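Local atomic coordinates of De novo designed switch protein caging a hemagglutinin binder (sCageHA267_1S) (Synthetic construct, PDB entry 7CBC), a protein that acts as a designed biosensor switch that cages a small helical hemagglutinin binder against a long helical bundle, probably to release it on activation. Residues 71-75 with 119-123; 182-186 with 204-208; 234-238 with 251-255; 275-280 with 308-313. All blocks are in the same frame, centred on the assembly; numbering follows the deposited sequence.

In the fold
Interactions 1, 2 and 3 join antiparallel helices of the long bundle, whereas interaction 4 lies inside the small disulfide-linked unit of helices 274-284, 289-298 and 303-315, probably the caged hemagglutinin binder. Interactions 2 and 3 share helix 195-239 but sit on opposite sides of the chain's centre, their own centres about 46 Å apart. Interaction 1 lies nearest the middle, with its centre about 9 Å from that of the chain. The binder unit rests near one end of the bundle: nearest atoms of interactions 2 and 4 are about 7 Å apart, against about 30 Å between interactions 3 and 4. A bound ethanol lies about 4 Å from the His207 side chain in interaction 2.

Interaction 1: 71-75 with 119-123; sequences AEKEI and AKAFL
Segments 71-75 and 119-123 run antiparallel, their local helix axes at 174° and 10.5 Å apart at closest approach, with Ile75 and Lys120 facing each other across the gap at a CA-CA distance of 7.1 Å. Leu123 and Ile75 carry the packing between them. A chi1 of 177° sends the isobutyl group of Leu123 across to the opposing helix. There its CD2 methyl presses on the backbone between Ala71 and Glu72, 3.5 Å from Glu72 N, and also meets Ala71 CB at 3.7 Å. Glu72 crosses Leu123 at about a right angle, touching the same methyl through CG while its carboxylate lies at the exposed border. From helix 50-93, the extended Ile75 chain brings CD1 to 3.6 Å from the carbonyl oxygen of Ala119. This CD1 also approaches Leu123 CD2 at 3.9 Å, so the two methyls meet between Ala71 of one helix and Ala119 of the other. The second branch of Ile75 is used separately: CG2 lies against Lys120 CG at 3.8 Å, on the aliphatic part of a lysine whose bent chain leads its ammonium end away. The contact thus joins helices 50-93 and 99-142, while helix 3-46 packs beside both of them, with Leu22 touching Ile75 and Ala119, and Leu26 touching Ala71.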
loop_
_atom_site.group_PDB
_atom_site.type_symbol
_atom_site.label_atom_id
_atom_site.label_comp_id
_atom_site.label_asym_id
_atom_site.label_seq_id
_atom_site.Cartn_x
_atom_site.Cartn_y
_atom_site.Cartn_z
ATOM N N ALA A 71 -6.199 11.402 -0.824
ATOM C CA ALA A 71 -5.615 10.082 -1.072
ATOM C C ALA A 71 -6.261 9.391 -2.269
ATOM O O ALA A 71 -5.583 8.653 -2.992
ATOM C CB ALA A 71 -5.731 9.195 0.175
ATOM N N GLU A 72 -7.560 9.606 -2.502
ATOM C CA GLU A 72 -8.165 9.130 -3.745
ATOM C C GLU A 72 -7.522 9.780 -4.963
ATOM O O GLU A 72 -7.429 9.153 -6.024
ATOM C CB GLU A 72 -9.667 9.398 -3.748
ATOM C CG GLU A 72 -10.410 8.625 -2.695
ATOM C CD GLU A 72 -11.866 9.040 -2.564
ATOM O OE1 GLU A 72 -12.306 9.986 -3.263
ATOM O OE2 GLU A 72 -12.566 8.418 -1.740
ATOM N N LYS A 73 -7.082 11.035 -4.821
ATOM C CA LYS A 73 -6.413 11.737 -5.910
ATOM C C LYS A 73 -5.046 11.134 -6.207
ATOM O O LYS A 73 -4.655 11.028 -7.371
ATOM C CB LYS A 73 -6.282 13.223 -5.562
ATOM C CG LYS A 73 -5.610 14.095 -6.626
ATOM C CD LYS A 73 -6.491 14.239 -7.864
ATOM C CE LYS A 73 -6.066 15.421 -8.735
ATOM N NZ LYS A 73 -4.595 15.456 -9.005
ATOM N N GLU A 74 -4.290 10.750 -5.168
ATOM C CA GLU A 74 -3.002 10.094 -5.401
ATOM C C GLU A 74 -3.183 8.775 -6.140
ATOM O O GLU A 74 -2.352 8.408 -6.974
ATOM C CB GLU A 74 -2.267 9.855 -4.076
ATOM C CG GLU A 74 -1.890 11.122 -3.269
ATOM C CD GLU A 74 -0.523 11.690 -3.651
ATOM O OE1 GLU A 74 -0.263 11.866 -4.862
ATOM O OE2 GLU A 74 0.297 11.949 -2.739
ATOM N N ILE A 75 -4.251 8.037 -5.835
ATOM C CA ILE A 75 -4.504 6.780 -6.541
ATOM C C ILE A 75 -4.803 7.047 -8.011
ATOM O O ILE A 75 -4.292 6.361 -8.903
ATOM C CB ILE A 75 -5.654 6.004 -5.873
ATOM C CG1 ILE A 75 -5.234 5.492 -4.498
ATOM C CG2 ILE A 75 -6.074 4.824 -6.734
ATOM C CD1 ILE A 75 -6.266 4.606 -3.855
ATOM N N ALA A 119 -5.234 -1.075 -4.241
ATOM C CA ALA A 119 -4.974 0.163 -3.506
ATOM C C ALA A 119 -6.269 0.905 -3.179
ATOM O O ALA A 119 -6.418 1.449 -2.075
ATOM C CB ALA A 119 -4.032 1.049 -4.321
ATOM N N LYS A 120 -7.217 0.940 -4.123
ATOM C CA LYS A 120 -8.530 1.535 -3.862
ATOM C C LYS A 120 -9.282 0.763 -2.796
ATOM O O LYS A 120 -9.904 1.358 -1.907
ATOM C CB LYS A 120 -9.360 1.590 -5.149
ATOM C CG LYS A 120 -9.170 2.846 -5.966
ATOM C CD LYS A 120 -10.173 3.008 -7.133
ATOM C CE LYS A 120 -9.785 2.250 -8.388
ATOM N NZ LYS A 120 -10.300 0.900 -8.455
ATOM N N ALA A 121 -9.247 -0.567 -2.871
ATOM C CA ALA A 121 -9.874 -1.373 -1.838
ATOM C C ALA A 121 -9.292 -1.063 -0.469
ATOM O O ALA A 121 -10.029 -0.990 0.516
ATOM C CB ALA A 121 -9.726 -2.855 -2.168
ATOM N N PHE A 122 -7.973 -0.865 -0.376
ATOM C CA PHE A 122 -7.403 -0.569 0.935
ATOM C C PHE A 122 -7.871 0.786 1.450
ATOM O O PHE A 122 -8.204 0.932 2.639
ATOM C CB PHE A 122 -5.877 -0.606 0.893
ATOM C CG PHE A 122 -5.237 -0.009 2.114
ATOM C CD1 PHE A 122 -5.104 -0.754 3.277
ATOM C CD2 PHE A 122 -4.786 1.308 2.106
ATOM C CE1 PHE A 122 -4.537 -0.196 4.423
ATOM C CE2 PHE A 122 -4.221 1.875 3.244
ATOM C CZ PHE A 122 -4.096 1.123 4.404
ATOM N N LEU A 123 -7.888 1.796 0.582
ATOM C CA LEU A 123 -8.262 3.128 1.029
ATOM C C LEU A 123 -9.715 3.157 1.480
ATOM O O LEU A 123 -10.065 3.856 2.440
ATOM C CB LEU A 123 -8.008 4.140 -0.086
ATOM C CG LEU A 123 -8.414 5.582 0.219
ATOM C CD1 LEU A 123 -7.833 6.050 1.542
ATOM C CD2 LEU A 123 -8.004 6.523 -0.909
#

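Interaction 2: 182-186 with 204-208; sequences IEEAR and LRAHA
Ile182 of helix 146-190 packs against Leu204, His207 and Ala208 of helix 195-239, and its branches divide these partners. At CB the chain forks. On the shorter branch, Ile182 CG2 lies 3.6 Å from both CG and CD1 of Leu204. CG1 comes to the edge of the His207 imidazole, in the ring plane, 3.8 Å from His207 CD2. Beyond it CD1, at the end of a fully extended chain (chi2 179°), settles on Ala208 CB at 3.6 Å, while its approach to the imidazole is oblique. From helix 195-239, the CD2 methyl of Leu204 lies over the backbone of Arg186, 3.4 Å from Arg186 N, and against Arg186 CB at 3.5 Å. The Arg186 chain crosses this leucine at about a right angle and bends away to its own helix. There NE and NH2 grip Glu183 side-on, one nitrogen to each oxygen, with Arg186 NH2 2.7 Å from Glu183 OE2. Both oxygens lie close to the guanidinium plane, but the carboxylate is tilted against it, so that OE1 is met from above the carboxylate plane, 48° out of it. Glu190 takes the remaining nitrogen, NH1, and Arg187 also pairs with Glu183. Apolar residues between the helices, bordered by intrahelical charge pairs, are characteristic of an antiparallel helical bundle, here at the hairpin of two consecutive helices.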
loop_
_atom_site.group_PDB
_atom_site.type_symbol
_atom_site.label_atom_id
_atom_site.label_comp_id
_atom_site.label_asym_id
_atom_site.label_seq_id
_atom_site.Cartn_x
_atom_site.Cartn_y
_atom_site.Cartn_z
ATOM N N ILE A 182 0.015 -14.782 -14.417
ATOM C CA ILE A 182 1.325 -15.346 -14.693
ATOM C C ILE A 182 1.195 -16.766 -15.229
ATOM O O ILE A 182 1.753 -17.098 -16.279
ATOM C CB ILE A 182 2.199 -15.287 -13.428
ATOM C CG1 ILE A 182 2.339 -13.835 -12.971
ATOM C CG2 ILE A 182 3.580 -15.891 -13.710
ATOM C CD1 ILE A 182 3.152 -13.647 -11.712
ATOM N N GLU A 183 0.455 -17.623 -14.525
ATOM C CA GLU A 183 0.368 -19.022 -14.934
ATOM C C GLU A 183 -0.234 -19.162 -16.329
ATOM O O GLU A 183 0.199 -20.011 -17.116
ATOM C CB GLU A 183 -0.427 -19.829 -13.910
ATOM C CG GLU A 183 -0.704 -21.278 -14.332
ATOM C CD GLU A 183 0.532 -22.185 -14.295
ATOM O OE1 GLU A 183 1.546 -21.792 -13.679
ATOM O OE2 GLU A 183 0.490 -23.293 -14.881
ATOM N N GLU A 184 -1.218 -18.326 -16.664
ATOM C CA GLU A 184 -1.742 -18.312 -18.027
ATOM C C GLU A 184 -0.656 -17.963 -19.039
ATOM O O GLU A 184 -0.529 -18.611 -20.086
ATOM C CB GLU A 184 -2.879 -17.310 -18.147
ATOM C CG GLU A 184 -3.547 -17.280 -19.515
ATOM C CD GLU A 184 -4.910 -17.927 -19.493
ATOM O OE1 GLU A 184 -5.000 -19.108 -19.899
ATOM O OE2 GLU A 184 -5.891 -17.270 -19.048
ATOM N N ALA A 185 0.102 -16.901 -18.766
ATOM C CA ALA A 185 1.143 -16.488 -19.692
ATOM C C ALA A 185 2.262 -17.523 -19.750
ATOM O O ALA A 185 2.751 -17.847 -20.835
ATOM C CB ALA A 185 1.674 -15.111 -19.304
ATOM N N ARG A 186 2.658 -18.076 -18.602
ATOM C CA ARG A 186 3.661 -19.134 -18.607
ATOM C C ARG A 186 3.221 -20.292 -19.492
ATOM O O ARG A 186 3.940 -20.682 -20.414
ATOM C CB ARG A 186 3.927 -19.629 -17.188
ATOM C CG ARG A 186 5.198 -20.444 -17.070
ATOM C CD ARG A 186 5.260 -21.199 -15.769
ATOM N NE ARG A 186 4.084 -22.048 -15.615
ATOM C CZ ARG A 186 3.944 -23.246 -16.166
ATOM N NH1 ARG A 186 4.914 -23.758 -16.924
ATOM N NH2 ARG A 186 2.828 -23.934 -15.970
ATOM N N LEU A 204 9.032 -13.314 -17.383
ATOM C CA LEU A 204 7.888 -13.633 -16.545
ATOM C C LEU A 204 8.310 -13.886 -15.096
ATOM O O LEU A 204 7.650 -13.420 -14.159
ATOM C CB LEU A 204 7.147 -14.831 -17.130
ATOM C CG LEU A 204 5.843 -15.163 -16.423
ATOM C CD1 LEU A 204 4.916 -13.951 -16.451
ATOM C CD2 LEU A 204 5.196 -16.341 -17.102
ATOM N N ARG A 205 9.412 -14.610 -14.884
ATOM C CA ARG A 205 9.870 -14.841 -13.515
ATOM C C ARG A 205 10.352 -13.555 -12.848
ATOM O O ARG A 205 10.152 -13.384 -11.640
ATOM C CB ARG A 205 10.966 -15.913 -13.478
ATOM C CG ARG A 205 10.419 -17.337 -13.444
ATOM C CD ARG A 205 11.499 -18.362 -13.141
ATOM N NE ARG A 205 12.685 -18.221 -13.986
ATOM C CZ ARG A 205 12.895 -18.887 -15.126
ATOM N NH1 ARG A 205 11.988 -19.744 -15.585
ATOM N NH2 ARG A 205 14.015 -18.697 -15.814
ATOM N N ALA A 206 10.973 -12.644 -13.602
ATOM C CA ALA A 206 11.306 -11.330 -13.049
ATOM C C ALA A 206 10.051 -10.525 -12.735
ATOM O O ALA A 206 9.975 -9.849 -11.698
ATOM C CB ALA A 206 12.195 -10.555 -14.018
ATOM N N HIS A 207 9.054 -10.577 -13.620
ATOM C CA HIS A 207 7.785 -9.926 -13.323
ATOM C C HIS A 207 7.192 -10.449 -12.025
ATOM O O HIS A 207 6.710 -9.671 -11.196
ATOM C CB HIS A 207 6.809 -10.125 -14.478
ATOM C CG HIS A 207 5.381 -9.915 -14.095
ATOM N ND1 HIS A 207 4.809 -8.663 -14.002
ATOM C CD2 HIS A 207 4.410 -10.799 -13.761
ATOM C CE1 HIS A 207 3.543 -8.785 -13.642
ATOM N NE2 HIS A 207 3.277 -10.072 -13.487
ATOM N N ALA A 208 7.198 -11.774 -11.836
ATOM C CA ALA A 208 6.586 -12.348 -10.642
ATOM C C ALA A 208 7.296 -11.883 -9.380
ATOM O O ALA A 208 6.658 -11.659 -8.341
ATOM C CB ALA A 208 6.589 -13.872 -10.717
#

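Interaction 3: 234-238 with 251-255; sequences DLLRL and AIARS
The short segments 234-238 and 251-255 lie antiparallel at 176° with axes 10.6 Å apart, and Leu235 faces Ile252 at a CA-CA separation of 7.1 Å. Leu235 is the central side chain. It lays its CD1 methyl onto the opposing helix, where Ile252 CG1 lies 3.6 Å away; the two side chains cross at about a right angle. The same methyl approaches the carbonyl oxygen of Ala251 at 3.8 Å and Ser255 OG at 3.9 Å. It therefore packs over one turn of the helix, against a surface that is partly polar. That oxygen of Ala251 already accepts the backbone N-H of Ser255. The buried serine hydroxyl stands beside its backbone N (chi1 -85°), and from there it makes a weak hydrogen bond to the same oxygen of its own helix, at an OG-O distance of 3.4 Å. The pair forms an antiparallel helical hairpin of the last two helices of the six-helix bundle, 195-239 and the shorter 245-268, and helix 3-46 closes the side at Leu235 and Ile252 through Leu38, Val41 and Tyr42. Toward the solvent, Leu238 continues the contact with its CD2 methyl, which meets Ala251 CB at 4.2 Å. This methyl also lies at the edge of the Arg254 guanidinium, near its plane, 3.7 Å from Arg254 NH2. Arg254 starts extended and then bends at chi3 (84°), bringing the guanidinium back toward the leucine and across its direction at roughly a right angle.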
loop_
_atom_site.group_PDB
_atom_site.type_symbol
_atom_site.label_atom_id
_atom_site.label_comp_id
_atom_site.label_asym_id
_atom_site.label_seq_id
_atom_site.Cartn_x
_atom_site.Cartn_y
_atom_site.Cartn_z
ATOM N N ASP A 234 -9.261 -0.703 21.713
ATOM C CA ASP A 234 -8.753 -0.829 23.080
ATOM C C ASP A 234 -8.778 0.514 23.802
ATOM O O ASP A 234 -9.087 0.584 24.997
ATOM C CB ASP A 234 -7.329 -1.394 23.063
ATOM C CG ASP A 234 -7.282 -2.902 22.771
ATOM O OD1 ASP A 234 -8.350 -3.493 22.475
ATOM O OD2 ASP A 234 -6.168 -3.488 22.812
ATOM N N LEU A 235 -8.456 1.594 23.089
ATOM C CA LEU A 235 -8.459 2.915 23.701
ATOM C C LEU A 235 -9.878 3.390 23.985
ATOM O O LEU A 235 -10.136 4.003 25.032
ATOM C CB LEU A 235 -7.734 3.898 22.791
ATOM C CG LEU A 235 -7.710 5.362 23.208
ATOM C CD1 LEU A 235 -6.878 5.556 24.474
ATOM C CD2 LEU A 235 -7.172 6.204 22.065
ATOM N N LEU A 236 -10.811 3.120 23.063
ATOM C CA LEU A 236 -12.216 3.445 23.303
ATOM C C LEU A 236 -12.785 2.625 24.451
ATOM O O LEU A 236 -13.610 3.120 25.238
ATOM C CB LEU A 236 -13.036 3.212 22.038
ATOM C CG LEU A 236 -12.853 4.272 20.953
ATOM C CD1 LEU A 236 -13.872 4.070 19.856
ATOM C CD2 LEU A 236 -12.970 5.670 21.530
ATOM N N ARG A 237 -12.382 1.359 24.545
ATOM C CA ARG A 237 -12.764 0.551 25.692
ATOM C C ARG A 237 -12.322 1.213 26.986
ATOM O O ARG A 237 -13.113 1.341 27.922
ATOM C CB ARG A 237 -12.170 -0.849 25.563
ATOM C CG ARG A 237 -12.727 -1.861 26.540
ATOM C CD ARG A 237 -12.934 -3.202 25.846
ATOM N NE ARG A 237 -13.483 -4.201 26.758
ATOM C CZ ARG A 237 -14.759 -4.248 27.126
ATOM N NH1 ARG A 237 -15.619 -3.357 26.648
ATOM N NH2 ARG A 237 -15.176 -5.186 27.971
ATOM N N LEU A 238 -11.074 1.684 27.038
ATOM C CA LEU A 238 -10.524 2.273 28.257
ATOM C C LEU A 238 -11.058 3.680 28.519
ATOM O O LEU A 238 -11.253 4.060 29.678
ATOM C CB LEU A 238 -8.998 2.309 28.179
ATOM C CG LEU A 238 -8.206 1.304 29.016
ATOM C CD1 LEU A 238 -8.681 -0.126 28.734
ATOM C CD2 LEU A 238 -6.711 1.461 28.723
ATOM N N ALA A 251 -3.310 7.070 28.917
ATOM C CA ALA A 251 -3.570 5.932 28.038
ATOM C C ALA A 251 -3.605 6.365 26.579
ATOM O O ALA A 251 -3.289 5.574 25.682
ATOM C CB ALA A 251 -4.884 5.250 28.419
ATOM N N ILE A 252 -3.993 7.616 26.326
ATOM C CA ILE A 252 -3.916 8.172 24.984
ATOM C C ILE A 252 -2.467 8.446 24.607
ATOM O O ILE A 252 -2.025 8.121 23.497
ATOM C CB ILE A 252 -4.770 9.447 24.891
ATOM C CG1 ILE A 252 -6.253 9.106 25.040
ATOM C CG2 ILE A 252 -4.485 10.187 23.601
ATOM C CD1 ILE A 252 -7.110 10.298 25.364
ATOM N N ALA A 253 -1.705 9.051 25.523
ATOM C CA ALA A 253 -0.285 9.265 25.264
ATOM C C ALA A 253 0.417 7.950 24.930
ATOM O O ALA A 253 1.233 7.887 24.002
ATOM C CB ALA A 253 0.368 9.940 26.468
ATOM N N ARG A 254 0.091 6.886 25.668
ATOM C CA ARG A 254 0.632 5.563 25.385
ATOM C C ARG A 254 0.176 5.065 24.016
ATOM O O ARG A 254 0.956 4.450 23.277
ATOM C CB ARG A 254 0.204 4.601 26.499
ATOM C CG ARG A 254 0.542 3.123 26.317
ATOM C CD ARG A 254 0.334 2.339 27.642
ATOM N NE ARG A 254 -1.045 1.894 27.881
ATOM C CZ ARG A 254 -1.855 2.408 28.807
ATOM N NH1 ARG A 254 -1.434 3.400 29.583
ATOM N NH2 ARG A 254 -3.091 1.932 28.966
ATOM N N SER A 255 -1.082 5.333 23.657
ATOM C CA SER A 255 -1.583 4.932 22.349
ATOM C C SER A 255 -0.958 5.748 21.227
ATOM O O SER A 255 -0.764 5.224 20.123
ATOM C CB SER A 255 -3.105 5.050 22.301
ATOM O OG SER A 255 -3.709 3.881 22.818
#

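Interaction 4: 275-280 with 308-313; sequences CRIAAK and DAVEYL
The compact three-helix unit at the C-terminal end, probably the hemagglutinin binder, packs its helices 274-284 and 303-315 against each other through Arg276, Ala279, Ala309, Tyr312 and Leu313. The segment axes cross at -53° and come within 8.7 Å. Such a close approach rests on small residues: Ala309 CB sits 3.4 Å from the carbonyl oxygen of Cys275 and 3.7 Å from Ala279 CB. Leu296 of helix 289-298 covers Ala309 as well, and Cys275 is tied by a disulfide to Cys301, just ahead of helix 303-315. One turn further on, Leu313 spreads its two methyls over the first helix, CD1 against Ala279 O and CD2 against Lys280 CA at 3.8 Å. At the outer border Arg276 runs extended across the Tyr312 ring. Its CD lies over the centre of one ring face, a CH-pi contact of 3.8 Å to the centroid. The guanidinium lies flat on the CD1-CE1 side of the ring, NH1 nearest, with the planes 11° apart and centres 4.3 Å apart. For Tyr312, CG anti to the backbone N (chi1 168°) carries the ring toward helix 274-284. Asp308, one turn before Tyr312, approaches the guanidinium at its edge, so the arginine is held by stacking and by a salt bridge at once, which probably fixes the rotation of its end. Two longer, weak bonds run from Arg276 NH2 to the carboxylate oxygens, while Asp308 OD2 lies in the guanidinium plane and takes the proton of Arg276 NE on its syn lone pair at 3.0 Å.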
loop_
_atom_site.group_PDB
_atom_site.type_symbol
_atom_site.label_atom_id
_atom_site.label_comp_id
_atom_site.label_asym_id
_atom_site.label_seq_id
_atom_site.Cartn_x
_atom_site.Cartn_y
_atom_site.Cartn_z
ATOM N N CYS A 275 15.422 -1.233 -4.846
ATOM C CA CYS A 275 16.524 -0.848 -5.719
ATOM C C CYS A 275 17.568 -1.954 -5.816
ATOM O O CYS A 275 18.162 -2.152 -6.882
ATOM C CB CYS A 275 17.135 0.470 -5.233
ATOM S SG CYS A 275 16.003 1.912 -5.401
ATOM N N ARG A 276 17.785 -2.704 -4.735
ATOM C CA ARG A 276 18.688 -3.851 -4.810
ATOM C C ARG A 276 18.054 -5.009 -5.568
ATOM O O ARG A 276 18.722 -5.665 -6.378
ATOM C CB ARG A 276 19.096 -4.304 -3.407
ATOM C CG ARG A 276 20.034 -3.345 -2.689
ATOM C CD ARG A 276 20.385 -3.909 -1.330
ATOM N NE ARG A 276 21.238 -3.020 -0.548
ATOM C CZ ARG A 276 21.710 -3.327 0.657
ATOM N NH1 ARG A 276 21.413 -4.505 1.201
ATOM N NH2 ARG A 276 22.472 -2.459 1.314
ATOM N N ILE A 277 16.773 -5.284 -5.306
ATOM C CA ILE A 277 16.101 -6.395 -5.977
ATOM C C ILE A 277 16.124 -6.193 -7.486
ATOM O O ILE A 277 16.469 -7.108 -8.246
ATOM C CB ILE A 277 14.667 -6.564 -5.450
ATOM C CG1 ILE A 277 14.694 -7.203 -4.071
ATOM C CG2 ILE A 277 13.851 -7.447 -6.389
ATOM C CD1 ILE A 277 13.625 -6.714 -3.180
ATOM N N ALA A 278 15.769 -4.986 -7.942
ATOM C CA ALA A 278 15.870 -4.682 -9.366
ATOM C C ALA A 278 17.306 -4.804 -9.848
ATOM O O ALA A 278 17.562 -5.336 -10.935
ATOM C CB ALA A 278 15.332 -3.280 -9.654
ATOM N N ALA A 279 18.256 -4.300 -9.058
ATOM C CA ALA A 279 19.661 -4.435 -9.412
ATOM C C ALA A 279 20.036 -5.895 -9.612
ATOM O O ALA A 279 20.750 -6.231 -10.562
ATOM C CB ALA A 279 20.538 -3.792 -8.341
ATOM N N LYS A 280 19.550 -6.782 -8.740
ATOM C CA LYS A 280 19.861 -8.202 -8.898
ATOM C C LYS A 280 19.226 -8.763 -10.161
ATOM O O LYS A 280 19.883 -9.473 -10.937
ATOM C CB LYS A 280 19.402 -8.996 -7.678
ATOM C CG LYS A 280 19.867 -10.441 -7.707
ATOM C CD LYS A 280 19.407 -11.230 -6.479
ATOM C CE LYS A 280 19.812 -12.705 -6.607
ATOM N NZ LYS A 280 19.442 -13.533 -5.426
ATOM N N ASP A 308 24.305 2.384 -4.073
ATOM C CA ASP A 308 24.302 1.342 -3.049
ATOM C C ASP A 308 23.935 -0.017 -3.628
ATOM O O ASP A 308 24.448 -1.045 -3.179
ATOM C CB ASP A 308 23.327 1.684 -1.928
ATOM C CG ASP A 308 23.099 0.506 -0.998
ATOM O OD1 ASP A 308 23.965 0.264 -0.133
ATOM O OD2 ASP A 308 22.089 -0.212 -1.170
ATOM N N ALA A 309 23.014 -0.046 -4.595
ATOM C CA ALA A 309 22.561 -1.324 -5.139
ATOM C C ALA A 309 23.639 -1.979 -6.002
ATOM O O ALA A 309 23.815 -3.202 -5.953
ATOM C CB ALA A 309 21.269 -1.130 -5.934
ATOM N N VAL A 310 24.379 -1.186 -6.784
ATOM C CA VAL A 310 25.446 -1.759 -7.605
ATOM C C VAL A 310 26.651 -2.125 -6.742
ATOM O O VAL A 310 27.228 -3.208 -6.892
ATOM C CB VAL A 310 25.826 -0.808 -8.757
ATOM C CG1 VAL A 310 24.679 -0.698 -9.732
ATOM C CG2 VAL A 310 26.201 0.568 -8.240
ATOM N N GLU A 311 27.042 -1.237 -5.817
ATOM C CA GLU A 311 28.050 -1.597 -4.824
ATOM C C GLU A 311 27.642 -2.848 -4.055
ATOM O O GLU A 311 28.501 -3.661 -3.696
ATOM C CB GLU A 311 28.295 -0.427 -3.862
ATOM C CG GLU A 311 29.216 0.657 -4.425
ATOM C CD GLU A 311 29.437 1.823 -3.467
ATOM O OE1 GLU A 311 29.955 2.877 -3.908
ATOM O OE2 GLU A 311 29.094 1.693 -2.268
ATOM N N TYR A 312 26.335 -3.026 -3.813
ATOM C CA TYR A 312 25.849 -4.217 -3.119
ATOM C C TYR A 312 26.048 -5.477 -3.955
ATOM O O TYR A 312 26.383 -6.535 -3.410
ATOM C CB TYR A 312 24.373 -4.048 -2.744
ATOM C CG TYR A 312 23.706 -5.321 -2.276
ATOM C CD1 TYR A 312 23.859 -5.765 -0.977
ATOM C CD2 TYR A 312 22.923 -6.081 -3.137
ATOM C CE1 TYR A 312 23.247 -6.931 -0.537
ATOM C CE2 TYR A 312 22.308 -7.250 -2.708
ATOM C CZ TYR A 312 22.476 -7.669 -1.406
ATOM O OH TYR A 312 21.873 -8.827 -0.966
ATOM N N LEU A 313 25.832 -5.397 -5.271
ATOM C CA LEU A 313 26.069 -6.566 -6.123
ATOM C C LEU A 313 27.537 -6.972 -6.104
ATOM O O LEU A 313 27.859 -8.168 -6.056
ATOM C CB LEU A 313 25.615 -6.294 -7.561
ATOM C CG LEU A 313 24.113 -6.158 -7.861
ATOM C CD1 LEU A 313 23.895 -5.827 -9.340
ATOM C CD2 LEU A 313 23.351 -7.418 -7.476
#